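Local coordinates for rhamnosidase B (Bacillus sp., PDB 2OKX), which hydrolyses terminal alpha-L-rhamnose residues of alpha-L-rhamnosides, as an inverting glycosidase of family 78, at residues A[66-71]-A[103-108]; A[608-613]-A[621-626]; A[665-670]-A[674-679]. One frame throughout, in Å; residues are numbered along the deposited sequence.

Contact 1. Residues A[66-71]-A[103-108]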
ATOM      1  N   SER A  66       5.193 -13.187   2.954  1.00 21.86           N
ATOM      2  CA  SER A  66       6.435 -13.894   3.265  1.00 23.53           C
ATOM      3  C   SER A  66       7.481 -13.888   2.158  1.00 23.58           C
ATOM      4  O   SER A  66       7.191 -13.577   1.004  1.00 22.77           O
ATOM      5  CB  SER A  66       6.152 -15.377   3.549  1.00 21.72           C
ATOM      6  OG  SER A  66       4.954 -15.591   4.261  1.00 24.00           O
ATOM      7  N   TRP A  67       8.709 -14.229   2.542  1.00 26.01           N
ATOM      8  CA  TRP A  67       9.791 -14.413   1.582  1.00 26.33           C
ATOM      9  C   TRP A  67       9.550 -15.910   1.370  1.00 26.59           C
ATOM     10  O   TRP A  67       9.403 -16.656   2.343  1.00 25.54           O
ATOM     11  CB  TRP A  67      11.176 -14.236   2.218  1.00 25.54           C
ATOM     12  CG  TRP A  67      11.546 -12.845   2.628  1.00 23.88           C
ATOM     13  CD1 TRP A  67      11.590 -12.348   3.901  1.00 22.37           C
ATOM     14  CD2 TRP A  67      11.979 -11.784   1.767  1.00 24.93           C
ATOM     15  NE1 TRP A  67      12.029 -11.046   3.886  1.00 21.67           N
ATOM     16  CE2 TRP A  67      12.274 -10.673   2.591  1.00 23.16           C
ATOM     17  CE3 TRP A  67      12.147 -11.661   0.381  1.00 24.74           C
ATOM     18  CZ2 TRP A  67      12.730  -9.456   2.074  1.00 24.74           C
ATOM     19  CZ3 TRP A  67      12.600 -10.452  -0.134  1.00 25.05           C
ATOM     20  CH2 TRP A  67      12.887  -9.364   0.715  1.00 24.89           C
ATOM     21  N   PRO A  68       9.470 -16.370   0.115  1.00 28.03           N
ATOM     22  CA  PRO A  68       9.237 -17.803  -0.100  1.00 28.31           C
ATOM     23  C   PRO A  68      10.144 -18.739   0.708  1.00 29.09           C
ATOM     24  O   PRO A  68       9.737 -19.847   1.057  1.00 29.17           O
ATOM     25  CB  PRO A  68       9.430 -17.950  -1.603  1.00 29.31           C
ATOM     26  CG  PRO A  68       8.860 -16.654  -2.114  1.00 30.16           C
ATOM     27  CD  PRO A  68       9.453 -15.633  -1.160  1.00 26.94           C
ATOM     28  N   LYS A  69      11.359 -18.287   1.011  1.00 30.06           N
ATOM     29  CA  LYS A  69      12.320 -19.087   1.772  1.00 31.97           C
ATOM     30  C   LYS A  69      11.790 -19.391   3.175  1.00 32.36           C
ATOM     31  O   LYS A  69      12.172 -20.384   3.798  1.00 31.09           O
ATOM     32  CB  LYS A  69      13.658 -18.347   1.883  1.00 34.14           C
ATOM     33  CG  LYS A  69      13.610 -17.140   2.811  1.00 38.69           C
ATOM     34  CD  LYS A  69      14.953 -16.426   2.926  1.00 41.16           C
ATOM     35  CE  LYS A  69      15.258 -15.594   1.696  1.00 42.36           C
ATOM     36  NZ  LYS A  69      16.448 -14.723   1.911  1.00 44.09           N
ATOM     37  N   GLU A  70      10.917 -18.521   3.673  1.00 31.19           N
ATOM     38  CA  GLU A  70      10.322 -18.699   4.991  1.00 29.72           C
ATOM     39  C   GLU A  70       8.833 -18.396   4.868  1.00 29.69           C
ATOM     40  O   GLU A  70       8.346 -17.357   5.329  1.00 28.65           O
ATOM     41  CB  GLU A  70      10.992 -17.771   6.009  1.00 31.78           C
ATOM     42  CG  GLU A  70      12.504 -17.970   6.098  1.00 36.75           C
ATOM     43  CD  GLU A  70      13.147 -17.211   7.242  1.00 39.56           C
ATOM     44  OE1 GLU A  70      12.939 -15.985   7.348  1.00 41.28           O
ATOM     45  OE2 GLU A  70      13.875 -17.843   8.038  1.00 43.64           O
ATOM     46  N   GLN A  71       8.131 -19.322   4.218  1.00 27.48           N
ATOM     47  CA  GLN A  71       6.697 -19.240   3.965  1.00 26.60           C
ATOM     48  C   GLN A  71       5.894 -19.394   5.257  1.00 26.42           C
ATOM     49  O   GLN A  71       5.897 -20.458   5.878  1.00 27.74           O
ATOM     50  CB  GLN A  71       6.309 -20.333   2.965  1.00 25.84           C
ATOM     51  CG  GLN A  71       4.867 -20.320   2.486  1.00 25.38           C
ATOM     52  CD  GLN A  71       4.527 -19.094   1.668  1.00 27.04           C
ATOM     53  OE1 GLN A  71       5.373 -18.552   0.959  1.00 27.35           O
ATOM     54  NE2 GLN A  71       3.274 -18.658   1.748  1.00 27.68           N
ATOM     55  N   TYR A 103       4.715  -7.333  -2.449  1.00 22.34           N
ATOM     56  CA  TYR A 103       4.459  -8.096  -1.227  1.00 22.23           C
ATOM     57  C   TYR A 103       4.289  -9.588  -1.500  1.00 23.56           C
ATOM     58  O   TYR A 103       3.705 -10.326  -0.701  1.00 22.21           O
ATOM     59  CB  TYR A 103       3.247  -7.540  -0.445  1.00 21.16           C
ATOM     60  CG  TYR A 103       1.962  -7.276  -1.220  1.00 22.58           C
ATOM     61  CD1 TYR A 103       1.257  -8.313  -1.839  1.00 21.01           C
ATOM     62  CD2 TYR A 103       1.409  -5.991  -1.259  1.00 22.49           C
ATOM     63  CE1 TYR A 103       0.032  -8.077  -2.472  1.00 20.04           C
ATOM     64  CE2 TYR A 103       0.186  -5.746  -1.885  1.00 23.59           C
ATOM     65  CZ  TYR A 103      -0.499  -6.794  -2.488  1.00 22.90           C
ATOM     66  OH  TYR A 103      -1.716  -6.554  -3.090  1.00 21.67           O
ATOM     67  N   TYR A 104       4.836 -10.023  -2.630  1.00 23.29           N
ATOM     68  CA  TYR A 104       4.769 -11.416  -3.043  1.00 22.49           C
ATOM     69  C   TYR A 104       5.817 -11.709  -4.110  1.00 23.00           C
ATOM     70  O   TYR A 104       5.951 -10.963  -5.077  1.00 19.53           O
ATOM     71  CB  TYR A 104       3.373 -11.739  -3.594  1.00 23.84           C
ATOM     72  CG  TYR A 104       3.305 -13.065  -4.327  1.00 22.16           C
ATOM     73  CD1 TYR A 104       3.374 -13.120  -5.720  1.00 24.07           C
ATOM     74  CD2 TYR A 104       3.224 -14.266  -3.623  1.00 22.68           C
ATOM     75  CE1 TYR A 104       3.370 -14.346  -6.400  1.00 22.74           C
ATOM     76  CE2 TYR A 104       3.218 -15.496  -4.288  1.00 23.97           C
ATOM     77  CZ  TYR A 104       3.293 -15.527  -5.675  1.00 25.46           C
ATOM     78  OH  TYR A 104       3.299 -16.739  -6.325  1.00 25.99           O
ATOM     79  N   LEU A 105       6.570 -12.788  -3.919  1.00 23.24           N
ATOM     80  CA  LEU A 105       7.582 -13.189  -4.894  1.00 25.28           C
ATOM     81  C   LEU A 105       7.050 -14.432  -5.597  1.00 25.40           C
ATOM     82  O   LEU A 105       6.717 -15.426  -4.949  1.00 24.70           O
ATOM     83  CB  LEU A 105       8.921 -13.487  -4.209  1.00 26.04           C
ATOM     84  CG  LEU A 105       9.713 -12.263  -3.722  1.00 27.25           C
ATOM     85  CD1 LEU A 105       9.072 -11.682  -2.462  1.00 27.98           C
ATOM     86  CD2 LEU A 105      11.146 -12.677  -3.430  1.00 26.94           C
ATOM     87  N   ARG A 106       6.959 -14.365  -6.919  1.00 25.43           N
ATOM     88  CA  ARG A 106       6.434 -15.477  -7.703  1.00 25.20           C
ATOM     89  C   ARG A 106       7.024 -16.833  -7.334  1.00 26.90           C
ATOM     90  O   ARG A 106       8.245 -17.009  -7.286  1.00 26.47           O
ATOM     91  CB  ARG A 106       6.650 -15.236  -9.198  1.00 26.05           C
ATOM     92  CG  ARG A 106       5.831 -16.180 -10.069  1.00 25.52           C
ATOM     93  CD  ARG A 106       6.232 -16.147 -11.532  1.00 24.33           C
ATOM     94  NE  ARG A 106       5.322 -16.962 -12.333  1.00 25.13           N
ATOM     95  CZ  ARG A 106       5.444 -17.168 -13.639  1.00 26.37           C
ATOM     96  NH1 ARG A 106       6.450 -16.619 -14.310  1.00 26.92           N
ATOM     97  NH2 ARG A 106       4.550 -17.911 -14.279  1.00 24.45           N
ATOM     98  N   GLY A 107       6.136 -17.782  -7.056  1.00 26.84           N
ATOM     99  CA  GLY A 107       6.538 -19.136  -6.731  1.00 28.79           C
ATOM    100  C   GLY A 107       5.763 -20.011  -7.701  1.00 29.95           C
ATOM    101  O   GLY A 107       6.081 -20.067  -8.887  1.00 31.70           O
ATOM    102  N   ARG A 108       4.728 -20.674  -7.204  1.00 29.96           N
ATOM    103  CA  ARG A 108       3.885 -21.517  -8.037  1.00 30.07           C
ATOM    104  C   ARG A 108       2.588 -21.757  -7.277  1.00 29.84           C
ATOM    105  O   ARG A 108       2.568 -21.700  -6.047  1.00 28.70           O
ATOM    106  CB  ARG A 108       4.580 -22.850  -8.350  1.00 30.17           C
ATOM    107  CG  ARG A 108       4.890 -23.713  -7.141  1.00 31.06           C
ATOM    108  CD  ARG A 108       5.591 -25.012  -7.544  1.00 32.11           C
ATOM    109  NE  ARG A 108       4.766 -25.842  -8.423  1.00 33.37           N
ATOM    110  CZ  ARG A 108       5.148 -27.016  -8.924  1.00 34.23           C
ATOM    111  NH1 ARG A 108       4.333 -27.700  -9.714  1.00 31.62           N
ATOM    112  NH2 ARG A 108       6.348 -27.506  -8.639  1.00 33.09           N
TER
HETATM  113  O   HOH W   1       3.769 -13.053   0.187  1.00 24.00           O
HETATM  114  O   HOH W   2       5.839 -14.300  -1.335  1.00 24.12           O
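Leu105 meets Pro68 and Trp67 through its CB and both of its methyls. Its CB lies against the proline ring, 3.8 Å from Pro68 CD and equally near Pro68 CG, and the two side chains run at about a right angle to each other. With CG anti to the carbonyl carbon (chi1 -74°), the branch is carried past the proline toward the indole. There Leu105 CD2 arrives at the ring edge, close to the indole plane and 4.1 Å from Trp67 CE3, while Leu105 CD1 sits 4.2 Å from both Pro68 CD and Trp67 CE3. Pro68 CG also approaches the leucine carbonyl, 3.8 Å from Leu105 O.

No direct hydrogen bond joins the two segments; water does this instead. One water accepts from Ser66 N and donates to Tyr103 O, at 2.9 Å from that oxygen. A second donates to Ser66 O at 2.8 Å and accepts from Leu105 N, so polar backbone atoms beside the apolar patch are satisfied. Trp67 also has partners in the helical domain: its NE1 is hydrogen-bonded to Leu603 O, and its side chain touches Val618 and Pro619. The tryptophan opens a type I beta turn, closed by Glu70 N bonding to Trp67 O and leading into strand 70-77. This is loop-to-loop packing in the beta-rich N-terminal domain, at its border with the helical barrel.

Contact 2. Residues A[608-613]-A[621-626]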
ATOM      1  N   ALA A 608      18.718  -9.563   2.768  1.00 30.27           N
ATOM      2  CA  ALA A 608      20.179  -9.576   2.776  1.00 33.53           C
ATOM      3  C   ALA A 608      20.762 -10.243   1.530  1.00 35.92           C
ATOM      4  O   ALA A 608      21.780  -9.791   1.005  1.00 35.65           O
ATOM      5  CB  ALA A 608      20.688 -10.282   4.030  1.00 33.46           C
ATOM      6  N   ASP A 609      20.126 -11.316   1.061  1.00 38.37           N
ATOM      7  CA  ASP A 609      20.608 -12.011  -0.131  1.00 41.68           C
ATOM      8  C   ASP A 609      20.581 -11.092  -1.345  1.00 41.99           C
ATOM      9  O   ASP A 609      21.441 -11.183  -2.219  1.00 44.30           O
ATOM     10  CB  ASP A 609      19.766 -13.257  -0.426  1.00 44.51           C
ATOM     11  CG  ASP A 609      19.984 -14.365   0.583  1.00 47.64           C
ATOM     12  OD1 ASP A 609      21.155 -14.655   0.907  1.00 49.04           O
ATOM     13  OD2 ASP A 609      18.983 -14.956   1.044  1.00 50.94           O
ATOM     14  N   GLU A 610      19.588 -10.211  -1.399  1.00 40.82           N
ATOM     15  CA  GLU A 610      19.462  -9.272  -2.508  1.00 40.02           C
ATOM     16  C   GLU A 610      20.527  -8.187  -2.405  1.00 39.26           C
ATOM     17  O   GLU A 610      21.143  -7.814  -3.399  1.00 38.81           O
ATOM     18  CB  GLU A 610      18.081  -8.610  -2.502  1.00 41.34           C
ATOM     19  CG  GLU A 610      17.217  -8.909  -3.723  1.00 43.77           C
ATOM     20  CD  GLU A 610      18.019  -9.015  -5.006  1.00 44.14           C
ATOM     21  OE1 GLU A 610      18.604 -10.092  -5.245  1.00 45.98           O
ATOM     22  OE2 GLU A 610      18.075  -8.027  -5.770  1.00 43.85           O
ATOM     23  N   THR A 611      20.729  -7.675  -1.197  1.00 37.35           N
ATOM     24  CA  THR A 611      21.715  -6.628  -0.961  1.00 34.81           C
ATOM     25  C   THR A 611      21.912  -6.364   0.529  1.00 34.78           C
ATOM     26  O   THR A 611      20.943  -6.248   1.284  1.00 32.88           O
ATOM     27  CB  THR A 611      21.307  -5.301  -1.635  1.00 35.16           C
ATOM     28  OG1 THR A 611      22.085  -4.231  -1.084  1.00 33.02           O
ATOM     29  CG2 THR A 611      19.827  -5.013  -1.413  1.00 34.48           C
ATOM     30  N   PRO A 612      23.177  -6.263   0.968  1.00 31.90           N
ATOM     31  CA  PRO A 612      23.517  -6.011   2.370  1.00 30.40           C
ATOM     32  C   PRO A 612      23.022  -4.649   2.852  1.00 28.88           C
ATOM     33  O   PRO A 612      23.023  -4.370   4.051  1.00 27.39           O
ATOM     34  CB  PRO A 612      25.042  -6.112   2.373  1.00 29.92           C
ATOM     35  CG  PRO A 612      25.405  -5.602   1.013  1.00 30.89           C
ATOM     36  CD  PRO A 612      24.394  -6.314   0.137  1.00 32.34           C
ATOM     37  N   LEU A 613      22.610  -3.804   1.910  1.00 28.86           N
ATOM     38  CA  LEU A 613      22.105  -2.475   2.240  1.00 28.70           C
ATOM     39  C   LEU A 613      20.624  -2.545   2.629  1.00 28.17           C
ATOM     40  O   LEU A 613      20.068  -1.586   3.170  1.00 28.01           O
ATOM     41  CB  LEU A 613      22.296  -1.526   1.053  1.00 29.27           C
ATOM     42  CG  LEU A 613      23.739  -1.346   0.559  1.00 31.39           C
ATOM     43  CD1 LEU A 613      23.764  -0.347  -0.588  1.00 30.86           C
ATOM     44  CD2 LEU A 613      24.630  -0.869   1.706  1.00 31.12           C
ATOM     45  N   ALA A 621       9.637  -8.130  -4.575  1.00 26.01           N
ATOM     46  CA  ALA A 621      10.357  -8.505  -5.784  1.00 26.75           C
ATOM     47  C   ALA A 621      10.989  -7.268  -6.415  1.00 25.80           C
ATOM     48  O   ALA A 621      11.627  -7.358  -7.461  1.00 26.78           O
ATOM     49  CB  ALA A 621       9.411  -9.183  -6.773  1.00 25.17           C
ATOM     50  N   TRP A 622      10.793  -6.105  -5.797  1.00 25.95           N
ATOM     51  CA  TRP A 622      11.404  -4.882  -6.312  1.00 24.17           C
ATOM     52  C   TRP A 622      12.685  -4.671  -5.517  1.00 25.73           C
ATOM     53  O   TRP A 622      12.642  -4.265  -4.356  1.00 23.25           O
ATOM     54  CB  TRP A 622      10.492  -3.656  -6.145  1.00 24.00           C
ATOM     55  CG  TRP A 622      11.146  -2.354  -6.600  1.00 24.68           C
ATOM     56  CD1 TRP A 622      12.223  -2.227  -7.443  1.00 23.30           C
ATOM     57  CD2 TRP A 622      10.740  -1.012  -6.274  1.00 23.99           C
ATOM     58  NE1 TRP A 622      12.507  -0.899  -7.660  1.00 23.45           N
ATOM     59  CE2 TRP A 622      11.615  -0.131  -6.956  1.00 24.54           C
ATOM     60  CE3 TRP A 622       9.724  -0.470  -5.474  1.00 23.71           C
ATOM     61  CZ2 TRP A 622      11.501   1.264  -6.863  1.00 24.69           C
ATOM     62  CZ3 TRP A 622       9.608   0.920  -5.381  1.00 23.23           C
ATOM     63  CH2 TRP A 622      10.494   1.769  -6.073  1.00 25.22           C
ATOM     64  N   SER A 623      13.818  -4.974  -6.142  1.00 24.70           N
ATOM     65  CA  SER A 623      15.111  -4.813  -5.493  1.00 25.95           C
ATOM     66  C   SER A 623      15.435  -3.331  -5.523  1.00 25.76           C
ATOM     67  O   SER A 623      16.009  -2.823  -6.490  1.00 26.40           O
ATOM     68  CB  SER A 623      16.181  -5.614  -6.241  1.00 26.84           C
ATOM     69  OG  SER A 623      17.418  -5.585  -5.550  1.00 28.29           O
ATOM     70  N   SER A 624      15.048  -2.641  -4.455  1.00 25.28           N
ATOM     71  CA  SER A 624      15.253  -1.206  -4.341  1.00 24.43           C
ATOM     72  C   SER A 624      15.810  -0.866  -2.967  1.00 25.42           C
ATOM     73  O   SER A 624      15.430  -1.474  -1.965  1.00 26.33           O
ATOM     74  CB  SER A 624      13.925  -0.478  -4.553  1.00 24.37           C
ATOM     75  OG  SER A 624      14.058   0.913  -4.335  1.00 21.94           O
ATOM     76  N   VAL A 625      16.712   0.109  -2.929  1.00 25.38           N
ATOM     77  CA  VAL A 625      17.328   0.527  -1.681  1.00 24.25           C
ATOM     78  C   VAL A 625      17.283   2.032  -1.472  1.00 24.25           C
ATOM     79  O   VAL A 625      17.530   2.809  -2.395  1.00 24.83           O
ATOM     80  CB  VAL A 625      18.825   0.105  -1.608  1.00 24.68           C
ATOM     81  CG1 VAL A 625      19.492   0.756  -0.394  1.00 25.33           C
ATOM     82  CG2 VAL A 625      18.944  -1.403  -1.520  1.00 25.78           C
ATOM     83  N   ILE A 626      16.950   2.428  -0.249  1.00 23.75           N
ATOM     84  CA  ILE A 626      16.937   3.827   0.144  1.00 24.39           C
ATOM     85  C   ILE A 626      17.723   3.827   1.452  1.00 25.29           C
ATOM     86  O   ILE A 626      17.250   3.320   2.473  1.00 25.15           O
ATOM     87  CB  ILE A 626      15.516   4.359   0.400  1.00 26.61           C
ATOM     88  CG1 ILE A 626      14.702   4.327  -0.898  1.00 28.04           C
ATOM     89  CG2 ILE A 626      15.594   5.791   0.925  1.00 27.86           C
ATOM     90  CD1 ILE A 626      13.282   4.858  -0.749  1.00 28.29           C
TER
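Ser623 OG is gripped twice, donating to Glu610 OE2 in a short 2.5 Å bond and pairing with His351 NE2 beyond the two segments. The site belongs to the long connection between helices 595-603 and 627-644 in the helical barrel of the six-hairpin glycosidase fold. The hydroxyl meets the anti lone pair of OE2, the one pointing away from the other carboxylate oxygen. Glu610 is bent to get there: its chi1 of -117° falls between the staggered positions, and the chain turns again at chi2. With an alanine here the carboxylate is gone, and Ser623 OG would probably keep His351 but lose the acceptor for its proton and be less firmly fixed.

Farther along, the contact becomes apolar. Val625 spreads its two methyls toward different partners, CG2 touching Thr611 CG2 at 3.7 Å and CG1 lying 3.9 Å from Leu613 CB. With chi1 at 164°, Thr611 OG1 is anti to the backbone N and faces its own chain, while CG2 falls between N and the carbonyl carbon and meets the valine. Thr611 OG1 completes an ST turn, accepting from Leu613 N at 3.1 Å with an N-H...O angle of 158°.

Contact 3. Residues A[665-670]-A[674-679]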
ATOM      1  N   LEU A 665      29.398   1.544   5.394  1.00 34.10           N
ATOM      2  CA  LEU A 665      30.681   2.197   5.641  1.00 36.28           C
ATOM      3  C   LEU A 665      31.636   2.026   4.461  1.00 36.94           C
ATOM      4  O   LEU A 665      32.470   2.896   4.194  1.00 36.51           O
ATOM      5  CB  LEU A 665      31.324   1.636   6.913  1.00 37.65           C
ATOM      6  CG  LEU A 665      30.701   2.080   8.238  1.00 38.01           C
ATOM      7  CD1 LEU A 665      31.380   1.369   9.403  1.00 38.86           C
ATOM      8  CD2 LEU A 665      30.843   3.587   8.375  1.00 37.22           C
ATOM      9  N   GLU A 666      31.513   0.907   3.755  1.00 36.74           N
ATOM     10  CA  GLU A 666      32.371   0.647   2.603  1.00 38.59           C
ATOM     11  C   GLU A 666      32.059   1.620   1.472  1.00 38.40           C
ATOM     12  O   GLU A 666      32.821   1.735   0.515  1.00 39.35           O
ATOM     13  CB  GLU A 666      32.187  -0.792   2.115  1.00 38.56           C
ATOM     14  CG  GLU A 666      32.551  -1.850   3.144  1.00 40.03           C
ATOM     15  CD  GLU A 666      32.245  -3.254   2.664  1.00 41.58           C
ATOM     16  OE1 GLU A 666      32.413  -4.208   3.453  1.00 42.60           O
ATOM     17  OE2 GLU A 666      31.832  -3.405   1.495  1.00 43.10           O
ATOM     18  N   HIS A 667      30.940   2.327   1.584  1.00 37.35           N
ATOM     19  CA  HIS A 667      30.544   3.283   0.560  1.00 37.65           C
ATOM     20  C   HIS A 667      31.054   4.685   0.849  1.00 37.53           C
ATOM     21  O   HIS A 667      30.728   5.635   0.139  1.00 38.10           O
ATOM     22  CB  HIS A 667      29.021   3.274   0.399  1.00 38.37           C
ATOM     23  CG  HIS A 667      28.511   2.071  -0.334  1.00 37.73           C
ATOM     24  ND1 HIS A 667      28.421   2.022  -1.708  1.00 38.51           N
ATOM     25  CD2 HIS A 667      28.134   0.851   0.112  1.00 38.33           C
ATOM     26  CE1 HIS A 667      28.011   0.822  -2.077  1.00 39.02           C
ATOM     27  NE2 HIS A 667      27.830   0.092  -0.992  1.00 38.28           N
ATOM     28  N   ILE A 668      31.854   4.807   1.902  1.00 39.48           N
ATOM     29  CA  ILE A 668      32.457   6.086   2.258  1.00 40.92           C
ATOM     30  C   ILE A 668      33.829   6.071   1.592  1.00 42.03           C
ATOM     31  O   ILE A 668      34.624   5.161   1.825  1.00 42.76           O
ATOM     32  CB  ILE A 668      32.630   6.229   3.788  1.00 40.45           C
ATOM     33  CG1 ILE A 668      31.256   6.297   4.464  1.00 39.47           C
ATOM     34  CG2 ILE A 668      33.441   7.480   4.105  1.00 38.00           C
ATOM     35  CD1 ILE A 668      31.312   6.390   5.981  1.00 38.55           C
ATOM     36  N   ASP A 669      34.104   7.066   0.755  1.00 44.65           N
ATOM     37  CA  ASP A 669      35.379   7.122   0.050  1.00 47.62           C
ATOM     38  C   ASP A 669      36.395   8.123   0.600  1.00 49.05           C
ATOM     39  O   ASP A 669      36.285   8.589   1.734  1.00 49.07           O
ATOM     40  CB  ASP A 669      35.139   7.418  -1.432  1.00 48.23           C
ATOM     41  CG  ASP A 669      34.377   8.706  -1.649  1.00 48.41           C
ATOM     42  OD1 ASP A 669      34.651   9.690  -0.930  1.00 50.02           O
ATOM     43  OD2 ASP A 669      33.514   8.740  -2.550  1.00 50.56           O
ATOM     44  N   ASP A 670      37.382   8.438  -0.235  1.00 50.04           N
ATOM     45  CA  ASP A 670      38.462   9.368   0.092  1.00 50.55           C
ATOM     46  C   ASP A 670      38.025  10.610   0.852  1.00 50.15           C
ATOM     47  O   ASP A 670      38.628  10.970   1.865  1.00 51.22           O
ATOM     48  CB  ASP A 670      39.172   9.797  -1.193  1.00 51.57           C
ATOM     49  CG  ASP A 670      39.891   8.652  -1.864  1.00 52.61           C
ATOM     50  OD1 ASP A 670      40.375   8.835  -3.003  1.00 54.19           O
ATOM     51  OD2 ASP A 670      39.976   7.568  -1.247  1.00 52.30           O
ATOM     52  N   LEU A 674      29.849   9.644   2.767  1.00 38.19           N
ATOM     53  CA  LEU A 674      29.073   8.596   2.120  1.00 37.15           C
ATOM     54  C   LEU A 674      28.785   9.010   0.681  1.00 37.40           C
ATOM     55  O   LEU A 674      28.112  10.013   0.440  1.00 37.31           O
ATOM     56  CB  LEU A 674      27.755   8.369   2.867  1.00 35.89           C
ATOM     57  CG  LEU A 674      26.850   7.267   2.311  1.00 34.41           C
ATOM     58  CD1 LEU A 674      27.562   5.930   2.405  1.00 31.57           C
ATOM     59  CD2 LEU A 674      25.535   7.234   3.087  1.00 33.73           C
ATOM     60  N   ASN A 675      29.305   8.243  -0.272  1.00 38.36           N
ATOM     61  CA  ASN A 675      29.094   8.540  -1.684  1.00 39.23           C
ATOM     62  C   ASN A 675      28.428   7.328  -2.320  1.00 38.49           C
ATOM     63  O   ASN A 675      29.002   6.240  -2.340  1.00 36.26           O
ATOM     64  CB  ASN A 675      30.431   8.812  -2.377  1.00 41.17           C
ATOM     65  CG  ASN A 675      30.259   9.497  -3.719  1.00 42.84           C
ATOM     66  OD1 ASN A 675      29.319   9.207  -4.457  1.00 43.52           O
ATOM     67  ND2 ASN A 675      31.175  10.405  -4.044  1.00 42.78           N
ATOM     68  N   MET A 676      27.222   7.511  -2.849  1.00 39.17           N
ATOM     69  CA  MET A 676      26.510   6.388  -3.449  1.00 39.89           C
ATOM     70  C   MET A 676      25.736   6.699  -4.718  1.00 39.32           C
ATOM     71  O   MET A 676      25.244   7.807  -4.913  1.00 39.45           O
ATOM     72  CB  MET A 676      25.539   5.785  -2.433  1.00 41.57           C
ATOM     73  CG  MET A 676      26.192   5.214  -1.200  1.00 41.98           C
ATOM     74  SD  MET A 676      24.953   4.608  -0.063  1.00 46.64           S
ATOM     75  CE  MET A 676      24.723   2.949  -0.669  1.00 44.32           C
ATOM     76  N   ALA A 677      25.630   5.690  -5.575  1.00 37.77           N
ATOM     77  CA  ALA A 677      24.883   5.806  -6.818  1.00 37.67           C
ATOM     78  C   ALA A 677      23.593   5.037  -6.568  1.00 36.93           C
ATOM     79  O   ALA A 677      23.562   3.816  -6.695  1.00 37.31           O
ATOM     80  CB  ALA A 677      25.660   5.174  -7.968  1.00 36.23           C
ATOM     81  N   GLY A 678      22.538   5.753  -6.190  1.00 37.05           N
ATOM     82  CA  GLY A 678      21.272   5.099  -5.917  1.00 35.86           C
ATOM     83  C   GLY A 678      20.165   6.072  -5.566  1.00 34.66           C
ATOM     84  O   GLY A 678      20.297   7.275  -5.778  1.00 35.77           O
ATOM     85  N   TRP A 679      19.070   5.551  -5.024  1.00 33.37           N
ATOM     86  CA  TRP A 679      17.928   6.379  -4.652  1.00 32.17           C
ATOM     87  C   TRP A 679      18.218   6.995  -3.284  1.00 32.31           C
ATOM     88  O   TRP A 679      17.932   6.397  -2.250  1.00 32.81           O
ATOM     89  CB  TRP A 679      16.670   5.507  -4.606  1.00 29.90           C
ATOM     90  CG  TRP A 679      15.372   6.256  -4.633  1.00 27.90           C
ATOM     91  CD1 TRP A 679      15.192   7.595  -4.841  1.00 26.93           C
ATOM     92  CD2 TRP A 679      14.065   5.696  -4.461  1.00 27.23           C
ATOM     93  NE1 TRP A 679      13.852   7.903  -4.808  1.00 27.46           N
ATOM     94  CE2 TRP A 679      13.139   6.755  -4.575  1.00 27.65           C
ATOM     95  CE3 TRP A 679      13.587   4.400  -4.223  1.00 28.07           C
ATOM     96  CZ2 TRP A 679      11.758   6.558  -4.456  1.00 27.57           C
ATOM     97  CZ3 TRP A 679      12.211   4.205  -4.103  1.00 26.65           C
ATOM     98  CH2 TRP A 679      11.316   5.279  -4.220  1.00 27.15           C
TER
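The backbones of Ile668 and Leu674 form a single beta bridge, CA to CA 4.2 Å, and beside it Asn675 N donates to His667 O at 3.0 Å in a nearly straight bond (166°). A type I turn from Leu665 to Ile668, at the end of helix 647-665, contains the accepting carbonyl of His667.

Around this bond, His667 and Met676 pair through a methyl over a ring. The terminal methyl, Met676 CE, sits over the centre of one imidazole face, 3.9 Å from the ring centroid and only 9° off the ring normal, a CH-pi contact. The sulfur looks at the same ring obliquely and from farther off. A bend at the last torsion (chi3 87°) folds CE back over the ring, while Met676 CG lies 3.8 Å from His667 CB; the two side chains cross roughly perpendicular. The same CB is met by Leu674 CD1 at 3.6 Å. Ile668 packs with CG1 3.9 Å from Leu674 CA, and both of these residues also rest on Leu702 of helix 696-715.

Asp669 and Asn675 close the more polar end. Asp669 OD2 lies 3.1 Å from Asn675 CB and takes a weak hydrogen bond from Asn675 ND2 at 3.2 Å, the carboxylate and amide planes being steeply inclined to one another. The stronger partner of the carboxylate is Ser671, bonded through OD1 within the tight connection of the two segments.

The polar grip across the contact thus rests chiefly on one backbone hydrogen bond. The methionine adds dispersion over the imidazole face, and the Asp-Asn pair probably contributes little more than a loose electrostatic tie.

The three contacts follow one another along the chain, contact 1 in the N-terminal beta domain and contacts 2 and 3 in the helical barrel domain. Centres of contacts 1 and 2 are about 15 Å apart, and a salt bridge from Lys69 NZ to Asp609 OD2 (2.7 Å) joins them across the domain border. Contacts 2 and 3 lie about 16 Å apart between centres and touch through Leu613 and Met676, with Trp679 packing on Trp622, Ser624 and Ile626. Contacts 1 and 3 do not meet, their nearest atoms being about 14 Å apart. Contact 2 thus bridges the other two, continuing the packing from the N-terminal domain to the loop after helix 647-665.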